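Local coordinates for protein sugar kinase MJ0406 (Methanococcus jannaschii, PDB 2C4E) that phosphorylates a broad range of nucleosides, above all inosine, guanosine and cytidine, to nucleoside monophosphates, with ATP as the best phosphate donor and magnesium or manganese as cofactor, at residues Lys7-Gly12 with Glu132-Ala137; Leu124-Phe129 with Pro141-Lys146; Cys147-Tyr152 with Ile177-Phe182. All blocks are in the same frame, centred on the assembly; numbering follows the deposited sequence.

Contact 1. Residues Lys7-Gly12 with Glu132-Ala137; sequences KITCVG and EIVHIA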
ATOM      1  N   LYS A   7      33.870   5.683  12.295  1.00 34.21           N
ATOM      2  CA  LYS A   7      32.719   5.762  11.442  1.00 30.35           C
ATOM      3  C   LYS A   7      32.015   4.414  11.591  1.00 26.55           C
ATOM      4  O   LYS A   7      32.574   3.441  12.081  1.00 24.84           O
ATOM      5  CB  LYS A   7      33.190   6.048  10.010  1.00 31.00           C
ATOM      6  CG  LYS A   7      32.146   6.411   8.924  1.00 33.01           C
ATOM      7  CD  LYS A   7      32.835   6.969   7.661  0.50 33.07           C
ATOM      8  CE  LYS A   7      31.876   7.713   6.717  0.50 33.62           C
ATOM      9  NZ  LYS A   7      32.537   8.178   5.446  0.50 34.08           N
ATOM     10  N   ILE A   8      30.761   4.393  11.205  1.00 23.55           N
ATOM     11  CA  ILE A   8      29.961   3.191  11.264  1.00 22.28           C
ATOM     12  C   ILE A   8      29.299   2.996   9.916  1.00 21.98           C
ATOM     13  O   ILE A   8      28.744   3.937   9.363  1.00 21.46           O
ATOM     14  CB  ILE A   8      28.874   3.320  12.352  1.00 22.11           C
ATOM     15  CG1 ILE A   8      29.536   3.548  13.714  1.00 22.76           C
ATOM     16  CG2 ILE A   8      27.992   2.065  12.367  1.00 21.85           C
ATOM     17  CD1 ILE A   8      28.568   3.806  14.846  1.00 21.42           C
ATOM     18  N   THR A   9      29.379   1.776   9.400  1.00 21.27           N
ATOM     19  CA  THR A   9      28.668   1.354   8.208  1.00 21.27           C
ATOM     20  C   THR A   9      27.392   0.655   8.642  1.00 20.79           C
ATOM     21  O   THR A   9      27.431  -0.200   9.516  1.00 22.01           O
ATOM     22  CB  THR A   9      29.513   0.344   7.419  1.00 21.59           C
ATOM     23  OG1 THR A   9      30.771   0.928   7.037  1.00 22.52           O
ATOM     24  CG2 THR A   9      28.818  -0.016   6.108  1.00 21.57           C
ATOM     25  N   CYS A  10      26.256   1.065   8.094  1.00 20.77           N
ATOM     26  CA  CYS A  10      24.992   0.383   8.319  1.00 20.72           C
ATOM     27  C   CYS A  10      24.559  -0.300   7.045  1.00 21.05           C
ATOM     28  O   CYS A  10      24.482   0.343   6.008  1.00 20.77           O
ATOM     29  CB  CYS A  10      23.911   1.371   8.714  1.00 20.74           C
ATOM     30  SG  CYS A  10      24.255   2.158  10.299  1.00 22.51           S
ATOM     31  N   VAL A  11      24.287  -1.596   7.142  1.00 20.56           N
ATOM     32  CA  VAL A  11      23.953  -2.432   6.011  1.00 20.91           C
ATOM     33  C   VAL A  11      22.520  -2.910   6.203  1.00 20.39           C
ATOM     34  O   VAL A  11      22.122  -3.366   7.283  1.00 20.98           O
ATOM     35  CB  VAL A  11      24.883  -3.672   5.933  1.00 20.69           C
ATOM     36  CG1 VAL A  11      24.461  -4.596   4.812  1.00 21.35           C
ATOM     37  CG2 VAL A  11      26.341  -3.251   5.777  1.00 21.45           C
ATOM     38  N   GLY A  12      21.727  -2.779   5.161  1.00 20.51           N
ATOM     39  CA  GLY A  12      20.381  -3.303   5.180  1.00 19.73           C
ATOM     40  C   GLY A  12      19.390  -2.333   4.572  1.00 20.08           C
ATOM     41  O   GLY A  12      19.740  -1.463   3.776  1.00 19.85           O
ATOM     42  N   GLU A 132      35.016   1.562  11.763  1.00 21.85           N
ATOM     43  CA  GLU A 132      35.240   0.898  13.044  1.00 22.37           C
ATOM     44  C   GLU A 132      34.211  -0.186  13.316  1.00 21.50           C
ATOM     45  O   GLU A 132      34.548  -1.197  13.904  1.00 21.95           O
ATOM     46  CB  GLU A 132      35.234   1.901  14.187  1.00 22.94           C
ATOM     47  CG  GLU A 132      36.578   2.598  14.299  1.00 26.65           C
ATOM     48  CD  GLU A 132      36.620   3.730  15.286  1.00 29.93           C
ATOM     49  OE1 GLU A 132      35.783   3.765  16.212  1.00 30.52           O
ATOM     50  OE2 GLU A 132      37.538   4.569  15.130  1.00 33.83           O
ATOM     51  N   ILE A 133      32.965   0.075  12.936  1.00 21.44           N
ATOM     52  CA  ILE A 133      31.854  -0.869  13.134  1.00 20.64           C
ATOM     53  C   ILE A 133      31.069  -1.026  11.856  1.00 20.72           C
ATOM     54  O   ILE A 133      30.794  -0.049  11.169  1.00 21.12           O
ATOM     55  CB  ILE A 133      30.891  -0.407  14.250  1.00 21.36           C
ATOM     56  CG1 ILE A 133      31.658  -0.178  15.546  1.00 20.20           C
ATOM     57  CG2 ILE A 133      29.773  -1.440  14.413  1.00 22.14           C
ATOM     58  CD1 ILE A 133      30.780   0.232  16.711  1.00 21.43           C
ATOM     59  N   VAL A 134      30.750  -2.266  11.520  1.00 20.73           N
ATOM     60  CA  VAL A 134      29.806  -2.578  10.470  1.00 20.50           C
ATOM     61  C   VAL A 134      28.569  -3.124  11.177  1.00 21.31           C
ATOM     62  O   VAL A 134      28.616  -4.197  11.798  1.00 21.40           O
ATOM     63  CB  VAL A 134      30.397  -3.618   9.495  1.00 20.50           C
ATOM     64  CG1 VAL A 134      29.359  -4.099   8.530  1.00 21.33           C
ATOM     65  CG2 VAL A 134      31.602  -3.013   8.769  1.00 21.54           C
ATOM     66  N   HIS A 135      27.466  -2.385  11.093  1.00 21.16           N
ATOM     67  CA  HIS A 135      26.220  -2.790  11.714  1.00 21.50           C
ATOM     68  C   HIS A 135      25.286  -3.341  10.652  1.00 21.46           C
ATOM     69  O   HIS A 135      25.002  -2.664   9.660  1.00 21.39           O
ATOM     70  CB  HIS A 135      25.552  -1.624  12.427  1.00 21.69           C
ATOM     71  CG  HIS A 135      24.220  -1.977  12.991  1.00 23.69           C
ATOM     72  ND1 HIS A 135      24.070  -2.836  14.056  1.00 24.91           N
ATOM     73  CD2 HIS A 135      22.970  -1.623  12.608  1.00 27.07           C
ATOM     74  CE1 HIS A 135      22.782  -3.008  14.294  1.00 28.08           C
ATOM     75  NE2 HIS A 135      22.094  -2.263  13.449  1.00 28.26           N
ATOM     76  N   ILE A 136      24.826  -4.564  10.894  1.00 20.80           N
ATOM     77  CA  ILE A 136      24.064  -5.366   9.959  1.00 21.72           C
ATOM     78  C   ILE A 136      22.656  -5.487  10.503  1.00 21.96           C
ATOM     79  O   ILE A 136      22.406  -6.182  11.478  1.00 22.56           O
ATOM     80  CB  ILE A 136      24.693  -6.740   9.798  1.00 21.94           C
ATOM     81  CG1 ILE A 136      26.091  -6.566   9.216  1.00 21.90           C
ATOM     82  CG2 ILE A 136      23.809  -7.604   8.875  1.00 22.62           C
ATOM     83  CD1 ILE A 136      26.944  -7.829   9.199  1.00 22.44           C
ATOM     84  N   ALA A 137      21.752  -4.776   9.854  1.00 22.16           N
ATOM     85  CA  ALA A 137      20.365  -4.752  10.230  1.00 22.70           C
ATOM     86  C   ALA A 137      19.568  -5.640   9.294  1.00 23.66           C
ATOM     87  O   ALA A 137      20.135  -6.422   8.528  1.00 23.90           O
ATOM     88  CB  ALA A 137      19.863  -3.316  10.201  1.00 22.83           C
TER
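His135 meets strand 7-11 through CB, 3.7 Å from Thr9 O, its imidazole standing beyond. With CG anti to the backbone N (chi1 176°), the ring rises from the sheet on the face shared with Ile8, Cys10 and Ile133; the side chain touches Leu254 and Thr48, and its ND1 is bonded to Ser158. An imidazole suits this buried place, combining a flat packing surface with a bondable nitrogen. Below it the two strands run parallel. His135 N gives a 2.7 Å bond to Thr9 O, nearly straight at 171°, and Val11 N reaches His135 O at 2.8 Å. Thr9 N to Ile133 O and Ala137 N to Val11 O extend the pattern either way. On the other face the branched Val11 and Val134 meet obliquely, CG2 to CG1 at 4.2 Å; Val11 is covered by Phe143 and Cys147 of helix 141-151, Val134 by Phe129, while Thr9 OG1 is held by Glu60 and Thr131. At Gly12 (phi 137°) a CB would jam against Val11 O, so glycine fits. His135 lies about 4 Å, side chain to side chain, from Arg250, the inferred transition-state stabiliser: these are neighbouring strands of the ribokinase-fold sheet, their C-terminal ends toward its active site.

Contact 2. Residues Leu124-Phe129 with Pro141-Lys146; sequences LNPPNF and PEFNLK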
ATOM      1  N   LEU A 124      24.920  -9.193  -5.639  1.00 24.84           N
ATOM      2  CA  LEU A 124      26.030  -8.369  -5.174  1.00 24.89           C
ATOM      3  C   LEU A 124      26.906  -9.071  -4.144  1.00 24.41           C
ATOM      4  O   LEU A 124      26.532 -10.078  -3.554  1.00 24.07           O
ATOM      5  CB  LEU A 124      25.495  -7.068  -4.556  1.00 25.10           C
ATOM      6  CG  LEU A 124      24.578  -6.223  -5.444  1.00 26.20           C
ATOM      7  CD1 LEU A 124      23.889  -5.152  -4.614  1.00 27.40           C
ATOM      8  CD2 LEU A 124      25.352  -5.596  -6.597  1.00 28.10           C
ATOM      9  N   ASN A 125      28.089  -8.509  -3.943  1.00 24.49           N
ATOM     10  CA  ASN A 125      28.973  -8.921  -2.869  1.00 23.94           C
ATOM     11  C   ASN A 125      29.435  -7.678  -2.125  1.00 24.21           C
ATOM     12  O   ASN A 125      29.526  -6.603  -2.707  1.00 24.19           O
ATOM     13  CB  ASN A 125      30.140  -9.738  -3.421  1.00 24.43           C
ATOM     14  CG  ASN A 125      29.697 -11.111  -3.921  1.00 22.26           C
ATOM     15  OD1 ASN A 125      29.270 -11.961  -3.142  1.00 22.63           O
ATOM     16  ND2 ASN A 125      29.772 -11.320  -5.224  1.00 24.07           N
ATOM     17  N   PRO A 126      29.660  -7.799  -0.823  1.00 24.45           N
ATOM     18  CA  PRO A 126      30.075  -6.630  -0.034  1.00 24.96           C
ATOM     19  C   PRO A 126      31.455  -6.091  -0.404  1.00 25.67           C
ATOM     20  O   PRO A 126      32.337  -6.858  -0.772  1.00 26.49           O
ATOM     21  CB  PRO A 126      30.050  -7.138   1.418  1.00 24.40           C
ATOM     22  CG  PRO A 126      30.047  -8.638   1.345  1.00 24.41           C
ATOM     23  CD  PRO A 126      29.517  -9.018  -0.009  1.00 24.62           C
ATOM     24  N   PRO A 127      31.649  -4.782  -0.289  1.00 26.13           N
ATOM     25  CA  PRO A 127      32.983  -4.207  -0.460  1.00 26.45           C
ATOM     26  C   PRO A 127      33.781  -4.401   0.808  1.00 26.19           C
ATOM     27  O   PRO A 127      33.220  -4.835   1.813  1.00 26.33           O
ATOM     28  CB  PRO A 127      32.685  -2.725  -0.681  1.00 26.55           C
ATOM     29  CG  PRO A 127      31.480  -2.477   0.111  1.00 26.46           C
ATOM     30  CD  PRO A 127      30.656  -3.748   0.042  1.00 26.36           C
ATOM     31  N   ASN A 128      35.078  -4.098   0.766  1.00 25.67           N
ATOM     32  CA  ASN A 128      35.825  -3.923   1.993  1.00 25.27           C
ATOM     33  C   ASN A 128      35.254  -2.700   2.721  1.00 24.27           C
ATOM     34  O   ASN A 128      34.837  -1.715   2.099  1.00 24.81           O
ATOM     35  CB  ASN A 128      37.325  -3.765   1.731  1.00 25.46           C
ATOM     36  CG  ASN A 128      37.968  -5.049   1.217  1.00 25.62           C
ATOM     37  OD1 ASN A 128      38.471  -5.100   0.091  1.00 29.42           O
ATOM     38  ND2 ASN A 128      37.941  -6.100   2.041  1.00 25.57           N
ATOM     39  N   PHE A 129      35.190  -2.800   4.036  1.00 22.83           N
ATOM     40  CA  PHE A 129      34.734  -1.730   4.884  1.00 22.03           C
ATOM     41  C   PHE A 129      35.938  -1.178   5.610  1.00 21.91           C
ATOM     42  O   PHE A 129      36.792  -1.939   6.071  1.00 21.32           O
ATOM     43  CB  PHE A 129      33.734  -2.284   5.905  1.00 22.28           C
ATOM     44  CG  PHE A 129      32.514  -2.919   5.283  1.00 22.93           C
ATOM     45  CD1 PHE A 129      31.535  -2.133   4.727  1.00 25.55           C
ATOM     46  CD2 PHE A 129      32.359  -4.293   5.250  1.00 24.00           C
ATOM     47  CE1 PHE A 129      30.409  -2.704   4.162  1.00 25.58           C
ATOM     48  CE2 PHE A 129      31.228  -4.848   4.673  1.00 24.91           C
ATOM     49  CZ  PHE A 129      30.263  -4.041   4.150  1.00 23.62           C
ATOM     50  N   PRO A 141      19.439 -11.898   4.246  1.00 20.25           N
ATOM     51  CA  PRO A 141      20.288 -12.692   5.149  1.00 20.35           C
ATOM     52  C   PRO A 141      21.566 -13.235   4.511  1.00 19.93           C
ATOM     53  O   PRO A 141      22.608 -13.233   5.176  1.00 19.87           O
ATOM     54  CB  PRO A 141      19.349 -13.820   5.585  1.00 20.35           C
ATOM     55  CG  PRO A 141      17.988 -13.141   5.567  1.00 21.15           C
ATOM     56  CD  PRO A 141      18.042 -12.365   4.276  1.00 21.37           C
ATOM     57  N   GLU A 142      21.520 -13.671   3.256  1.00 20.58           N
ATOM     58  CA  GLU A 142      22.721 -14.222   2.622  1.00 20.78           C
ATOM     59  C   GLU A 142      23.765 -13.127   2.441  1.00 20.45           C
ATOM     60  O   GLU A 142      24.951 -13.332   2.732  1.00 20.18           O
ATOM     61  CB  GLU A 142      22.410 -14.899   1.279  1.00 21.57           C
ATOM     62  CG  GLU A 142      23.664 -15.335   0.523  1.00 24.90           C
ATOM     63  CD  GLU A 142      23.416 -15.907  -0.873  1.00 29.39           C
ATOM     64  OE1 GLU A 142      22.403 -15.579  -1.538  1.00 32.62           O
ATOM     65  OE2 GLU A 142      24.273 -16.688  -1.323  1.00 32.89           O
ATOM     66  N   PHE A 143      23.324 -11.951   2.003  1.00 19.62           N
ATOM     67  CA  PHE A 143      24.245 -10.831   1.817  1.00 19.70           C
ATOM     68  C   PHE A 143      24.756 -10.388   3.191  1.00 19.32           C
ATOM     69  O   PHE A 143      25.937 -10.091   3.359  1.00 19.24           O
ATOM     70  CB  PHE A 143      23.535  -9.687   1.089  1.00 19.18           C
ATOM     71  CG  PHE A 143      24.411  -8.502   0.810  1.00 20.21           C
ATOM     72  CD1 PHE A 143      25.200  -8.460  -0.323  1.00 19.78           C
ATOM     73  CD2 PHE A 143      24.442  -7.421   1.680  1.00 21.27           C
ATOM     74  CE1 PHE A 143      26.009  -7.358  -0.600  1.00 22.11           C
ATOM     75  CE2 PHE A 143      25.252  -6.314   1.400  1.00 22.28           C
ATOM     76  CZ  PHE A 143      26.036  -6.291   0.262  1.00 21.79           C
ATOM     77  N   ASN A 144      23.879 -10.409   4.191  1.00 19.33           N
ATOM     78  CA  ASN A 144      24.247  -9.996   5.542  1.00 19.48           C
ATOM     79  C   ASN A 144      25.315 -10.918   6.125  1.00 20.24           C
ATOM     80  O   ASN A 144      26.298 -10.445   6.717  1.00 19.64           O
ATOM     81  CB  ASN A 144      23.026  -9.935   6.460  1.00 19.75           C
ATOM     82  CG  ASN A 144      22.141  -8.719   6.183  1.00 20.12           C
ATOM     83  OD1 ASN A 144      20.988  -8.621   6.661  1.00 22.45           O
ATOM     84  ND2 ASN A 144      22.657  -7.806   5.418  1.00 16.62           N
ATOM     85  N   LEU A 145      25.175 -12.220   5.901  1.00 19.81           N
ATOM     86  CA  LEU A 145      26.220 -13.153   6.335  1.00 20.39           C
ATOM     87  C   LEU A 145      27.528 -12.879   5.598  1.00 20.18           C
ATOM     88  O   LEU A 145      28.607 -12.900   6.207  1.00 19.97           O
ATOM     89  CB  LEU A 145      25.780 -14.606   6.131  1.00 20.64           C
ATOM     90  CG  LEU A 145      26.792 -15.692   6.504  1.00 21.29           C
ATOM     91  CD1 LEU A 145      27.248 -15.578   7.967  1.00 22.47           C
ATOM     92  CD2 LEU A 145      26.211 -17.063   6.241  1.00 23.66           C
ATOM     93  N   LYS A 146      27.471 -12.611   4.296  1.00 19.14           N
ATOM     94  CA  LYS A 146      28.693 -12.259   3.577  1.00 19.59           C
ATOM     95  C   LYS A 146      29.361 -11.057   4.219  1.00 19.42           C
ATOM     96  O   LYS A 146      30.570 -11.032   4.364  1.00 18.96           O
ATOM     97  CB  LYS A 146      28.435 -11.926   2.104  1.00 19.03           C
ATOM     98  CG  LYS A 146      27.989 -13.086   1.245  1.00 20.22           C
ATOM     99  CD  LYS A 146      27.726 -12.590  -0.169  1.00 21.21           C
ATOM    100  CE  LYS A 146      27.509 -13.728  -1.141  1.00 23.05           C
ATOM    101  NZ  LYS A 146      26.905 -13.252  -2.422  1.00 22.13           N
TER
HETATM  102  O   HOH W   1      24.677 -11.691  -1.845  1.00 20.44           O
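Lys146 reaches from its helix to the loop with its extended chain, and its NZ meets Asn125 OD1 at 2.8 Å. The ammonium comes to that oxygen from above the amide plane, 36° out of it, so it does not sit on a lone pair. A second, weak bond runs from Lys146 NZ to Leu124 O at 3.4 Å. NZ also donates to a water, 2.8 Å away, that sits beside the same Leu124 O. Nearer the backbone, Lys146 CB packs on Pro126 CG at 3.7 Å, the two side chains crossing at about a right angle; the rigid proline ring gives the aliphatic stem a firm surface. Phe143, with CG anti to its backbone N (chi1 -178°), lays its ring along the loop, CE1 standing 4.0 Å from Leu124 CB and 3.9 Å from Pro126 CD. Leu124 O lies at the ring's edge, in its plane. With an alanine in place of Lys146, Asn125 OD1 and Leu124 O would probably lose their ammonium partner, and the stem beyond CB that passes Pro126 CD would be gone. Farther out, Tyr121, Leu62 and Val11 touch Phe143, whose backbone N is bonded to the Asp140 carboxylate at the helix start. The loop leading into strand 131-136 thus packs on the first turns of helix 141-151, the helix of the beta-alpha-beta crossover from that strand to 156-159.

Contact 3. Residues Cys147-Tyr152 with Ile177-Phe182; sequences CAKKAY and IEHTNF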
ATOM      1  N   CYS A 147      28.561 -10.063   4.612  1.00 19.30           N
ATOM      2  CA  CYS A 147      29.091  -8.857   5.245  1.00 19.67           C
ATOM      3  C   CYS A 147      29.779  -9.187   6.561  1.00 19.36           C
ATOM      4  O   CYS A 147      30.907  -8.720   6.794  1.00 19.61           O
ATOM      5  CB  CYS A 147      27.996  -7.821   5.486  1.00 20.67           C
ATOM      6  SG  CYS A 147      27.391  -7.055   3.970  1.00 21.12           S
ATOM      7  N   ALA A 148      29.128 -10.010   7.382  1.00 19.97           N
ATOM      8  CA  ALA A 148      29.669 -10.396   8.688  1.00 19.53           C
ATOM      9  C   ALA A 148      30.968 -11.149   8.504  1.00 19.66           C
ATOM     10  O   ALA A 148      31.934 -10.870   9.182  1.00 18.10           O
ATOM     11  CB  ALA A 148      28.688 -11.252   9.453  1.00 19.86           C
ATOM     12  N   LYS A 149      30.984 -12.100   7.568  1.00 20.42           N
ATOM     13  CA  LYS A 149      32.167 -12.942   7.379  1.00 20.24           C
ATOM     14  C   LYS A 149      33.332 -12.158   6.779  1.00 20.07           C
ATOM     15  O   LYS A 149      34.481 -12.412   7.124  1.00 20.61           O
ATOM     16  CB  LYS A 149      31.817 -14.198   6.557  1.00 20.02           C
ATOM     17  CG  LYS A 149      30.970 -15.179   7.357  1.00 21.14           C
ATOM     18  CD  LYS A 149      30.517 -16.414   6.589  1.00 22.56           C
ATOM     19  CE  LYS A 149      31.606 -17.457   6.474  1.00 22.68           C
ATOM     20  NZ  LYS A 149      31.041 -18.774   6.067  1.00 19.60           N
ATOM     21  N   LYS A 150      33.058 -11.173   5.927  1.00 20.30           N
ATOM     22  CA  LYS A 150      34.115 -10.318   5.388  1.00 21.27           C
ATOM     23  C   LYS A 150      34.680  -9.323   6.404  1.00 20.88           C
ATOM     24  O   LYS A 150      35.900  -9.077   6.447  1.00 21.19           O
ATOM     25  CB  LYS A 150      33.601  -9.550   4.170  1.00 22.16           C
ATOM     26  CG  LYS A 150      34.709  -8.935   3.303  1.00 24.63           C
ATOM     27  CD  LYS A 150      34.115  -8.282   2.068  1.00 27.39           C
ATOM     28  CE  LYS A 150      35.179  -7.641   1.208  1.00 26.90           C
ATOM     29  NZ  LYS A 150      36.096  -8.629   0.592  1.00 28.19           N
ATOM     30  N   ALA A 151      33.802  -8.763   7.224  1.00 20.07           N
ATOM     31  CA  ALA A 151      34.177  -7.720   8.176  1.00 19.91           C
ATOM     32  C   ALA A 151      34.800  -8.292   9.439  1.00 19.58           C
ATOM     33  O   ALA A 151      35.717  -7.711  10.013  1.00 19.18           O
ATOM     34  CB  ALA A 151      32.972  -6.879   8.528  1.00 20.64           C
ATOM     35  N   TYR A 152      34.330  -9.443   9.893  1.00 19.26           N
ATOM     36  CA  TYR A 152      34.785  -9.937  11.189  1.00 19.59           C
ATOM     37  C   TYR A 152      36.307 -10.133  11.206  1.00 20.04           C
ATOM     38  O   TYR A 152      36.905 -10.695  10.293  1.00 19.81           O
ATOM     39  CB  TYR A 152      34.064 -11.236  11.533  1.00 19.04           C
ATOM     40  CG  TYR A 152      34.251 -11.732  12.943  1.00 19.16           C
ATOM     41  CD1 TYR A 152      33.593 -11.129  14.015  1.00 19.95           C
ATOM     42  CD2 TYR A 152      35.108 -12.797  13.209  1.00 20.06           C
ATOM     43  CE1 TYR A 152      33.766 -11.603  15.327  1.00 20.07           C
ATOM     44  CE2 TYR A 152      35.284 -13.266  14.505  1.00 21.75           C
ATOM     45  CZ  TYR A 152      34.608 -12.650  15.556  1.00 21.74           C
ATOM     46  OH  TYR A 152      34.781 -13.140  16.833  1.00 22.82           O
ATOM     47  N   ILE A 177      26.424 -15.437  14.013  1.00 21.49           N
ATOM     48  CA  ILE A 177      26.750 -15.111  15.396  1.00 21.34           C
ATOM     49  C   ILE A 177      28.234 -15.351  15.680  1.00 21.22           C
ATOM     50  O   ILE A 177      28.833 -14.629  16.465  1.00 20.09           O
ATOM     51  CB  ILE A 177      25.846 -15.895  16.389  1.00 21.33           C
ATOM     52  CG1 ILE A 177      24.452 -15.308  16.357  1.00 22.23           C
ATOM     53  CG2 ILE A 177      26.425 -15.881  17.807  1.00 22.44           C
ATOM     54  CD1 ILE A 177      23.443 -16.078  17.242  1.00 21.32           C
ATOM     55  N   GLU A 178      28.829 -16.335  15.001  1.00 21.55           N
ATOM     56  CA  GLU A 178      30.222 -16.655  15.217  1.00 21.79           C
ATOM     57  C   GLU A 178      31.086 -15.550  14.590  1.00 20.58           C
ATOM     58  O   GLU A 178      32.264 -15.447  14.894  1.00 21.55           O
ATOM     59  CB  GLU A 178      30.559 -18.082  14.741  1.00 22.89           C
ATOM     60  CG  GLU A 178      29.919 -19.085  15.713  1.00 25.51           C
ATOM     61  CD  GLU A 178      30.327 -20.524  15.547  1.00 31.41           C
ATOM     62  OE1 GLU A 178      30.529 -20.961  14.395  1.00 34.06           O
ATOM     63  OE2 GLU A 178      30.399 -21.220  16.593  1.00 32.09           O
ATOM     64  N   HIS A 179      30.465 -14.724  13.752  1.00 19.31           N
ATOM     65  CA  HIS A 179      31.131 -13.559  13.133  1.00 18.60           C
ATOM     66  C   HIS A 179      30.544 -12.240  13.610  1.00 19.27           C
ATOM     67  O   HIS A 179      30.552 -11.240  12.884  1.00 19.27           O
ATOM     68  CB  HIS A 179      31.019 -13.666  11.630  1.00 18.71           C
ATOM     69  CG  HIS A 179      31.664 -14.893  11.080  1.00 18.74           C
ATOM     70  ND1 HIS A 179      32.931 -14.898  10.536  1.00 19.85           N
ATOM     71  CD2 HIS A 179      31.224 -16.170  11.021  1.00 17.41           C
ATOM     72  CE1 HIS A 179      33.234 -16.130  10.161  1.00 16.22           C
ATOM     73  NE2 HIS A 179      32.211 -16.918  10.435  1.00 21.44           N
ATOM     74  N   THR A 180      30.040 -12.239  14.846  1.00 19.09           N
ATOM     75  CA  THR A 180      29.440 -11.050  15.437  1.00 19.54           C
ATOM     76  C   THR A 180      30.177 -10.661  16.712  1.00 19.30           C
ATOM     77  O   THR A 180      30.489 -11.518  17.517  1.00 20.30           O
ATOM     78  CB  THR A 180      27.964 -11.306  15.783  1.00 20.00           C
ATOM     79  OG1 THR A 180      27.209 -11.494  14.584  1.00 20.54           O
ATOM     80  CG2 THR A 180      27.341 -10.061  16.382  1.00 20.37           C
ATOM     81  N   ASN A 181      30.464  -9.373  16.866  1.00 19.19           N
ATOM     82  CA  ASN A 181      30.995  -8.823  18.119  1.00 18.85           C
ATOM     83  C   ASN A 181      29.886  -8.337  19.056  1.00 20.27           C
ATOM     84  O   ASN A 181      29.889  -8.704  20.220  1.00 19.90           O
ATOM     85  CB  ASN A 181      32.002  -7.702  17.857  1.00 19.69           C
ATOM     86  CG  ASN A 181      33.221  -8.199  17.132  1.00 18.86           C
ATOM     87  OD1 ASN A 181      34.174  -8.784  17.739  1.00 23.28           O
ATOM     88  ND2 ASN A 181      33.207  -8.037  15.832  1.00 15.07           N
ATOM     89  N   PHE A 182      28.951  -7.529  18.557  1.00 20.01           N
ATOM     90  CA  PHE A 182      27.812  -7.056  19.344  1.00 21.16           C
ATOM     91  C   PHE A 182      26.566  -7.656  18.745  1.00 20.95           C
ATOM     92  O   PHE A 182      26.256  -7.397  17.582  1.00 20.17           O
ATOM     93  CB  PHE A 182      27.613  -5.537  19.285  1.00 21.11           C
ATOM     94  CG  PHE A 182      28.837  -4.712  19.588  1.00 25.57           C
ATOM     95  CD1 PHE A 182      29.643  -4.261  18.550  1.00 29.69           C
ATOM     96  CD2 PHE A 182      29.147  -4.338  20.874  1.00 30.56           C
ATOM     97  CE1 PHE A 182      30.755  -3.473  18.809  1.00 31.91           C
ATOM     98  CE2 PHE A 182      30.267  -3.527  21.145  1.00 32.14           C
ATOM     99  CZ  PHE A 182      31.060  -3.109  20.113  1.00 32.59           C
TER
HETATM  100  O   HOH W   2      33.144 -12.005  18.646  1.00 23.91           O
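Tyr152 OH and Thr180 O share one water, 2.7 Å from the hydroxyl and 2.9 Å from the carbonyl, to which it donates. This bridge ties together the chain just past the ends of helices 141-151 and 170-178 of the ribokinase fold, which are the helical connections of successive beta-alpha-beta units. Tyr152 is the residue at which the first helix ends: its N still bonds to Ala148 O, but its backbone has left helical angles. With CG anti to the backbone N (chi1 -170°), the ring lies across the turn that closes the second helix. One ring face is covered by that turn's backbone: His179 CA stands 3.8 Å from the ring centroid as a CH-pi contact, and Glu178 O lies over the rim of the same face. A tyrosine suits the place, since its flat ring covers the turn while its hydroxyl extends to the water. The Asn181 amide comes obliquely beside this ring, their planes 23° apart. A bound magnesium ion is about 4 Å from the nearest atom of the Tyr152 side chain. The Tyr152 and His179 rings themselves meet obliquely, with Tyr152 CB at the edge of the imidazole. Ala148, small enough to let the chains close in, brings its CB to 4.0 Å from His179 CB. Lys149 does two jobs: its NZ forms a salt bridge to Glu175, a residue of helix 170-178 that also takes a weak hydrogen bond from His179 NE2, and its aliphatic stem shields the imidazole. Lys149 CG sits 3.6 Å from the centroid of the His179 ring, only 2° off the ring normal and so almost exactly over its centre.

Overall arrangement
The three contacts lie on the same side of the chain's centre, with each pair of centres about 11 Å apart, and helix 141-151 joins them. Contact 1 belongs to the eight-stranded sheet; the helix packs on it, Ile136 and Val11 meeting Cys147. Contact 2 uses the helix's beginning and contact 3 its end. Along the chain the segments of contacts 1 and 2 alternate: 7-12, 124-129, 132-137, then 141-146. Contact 3 follows both, at 147-152 and 177-182. Helix 141-151 thus holds the sheet, the loop 124-129 before strand 131-136 and the turn after helix 170-178 together, with contact 1 nearest the residues inferred to be catalytic and contact 2 away from the known substrate and ATP sites.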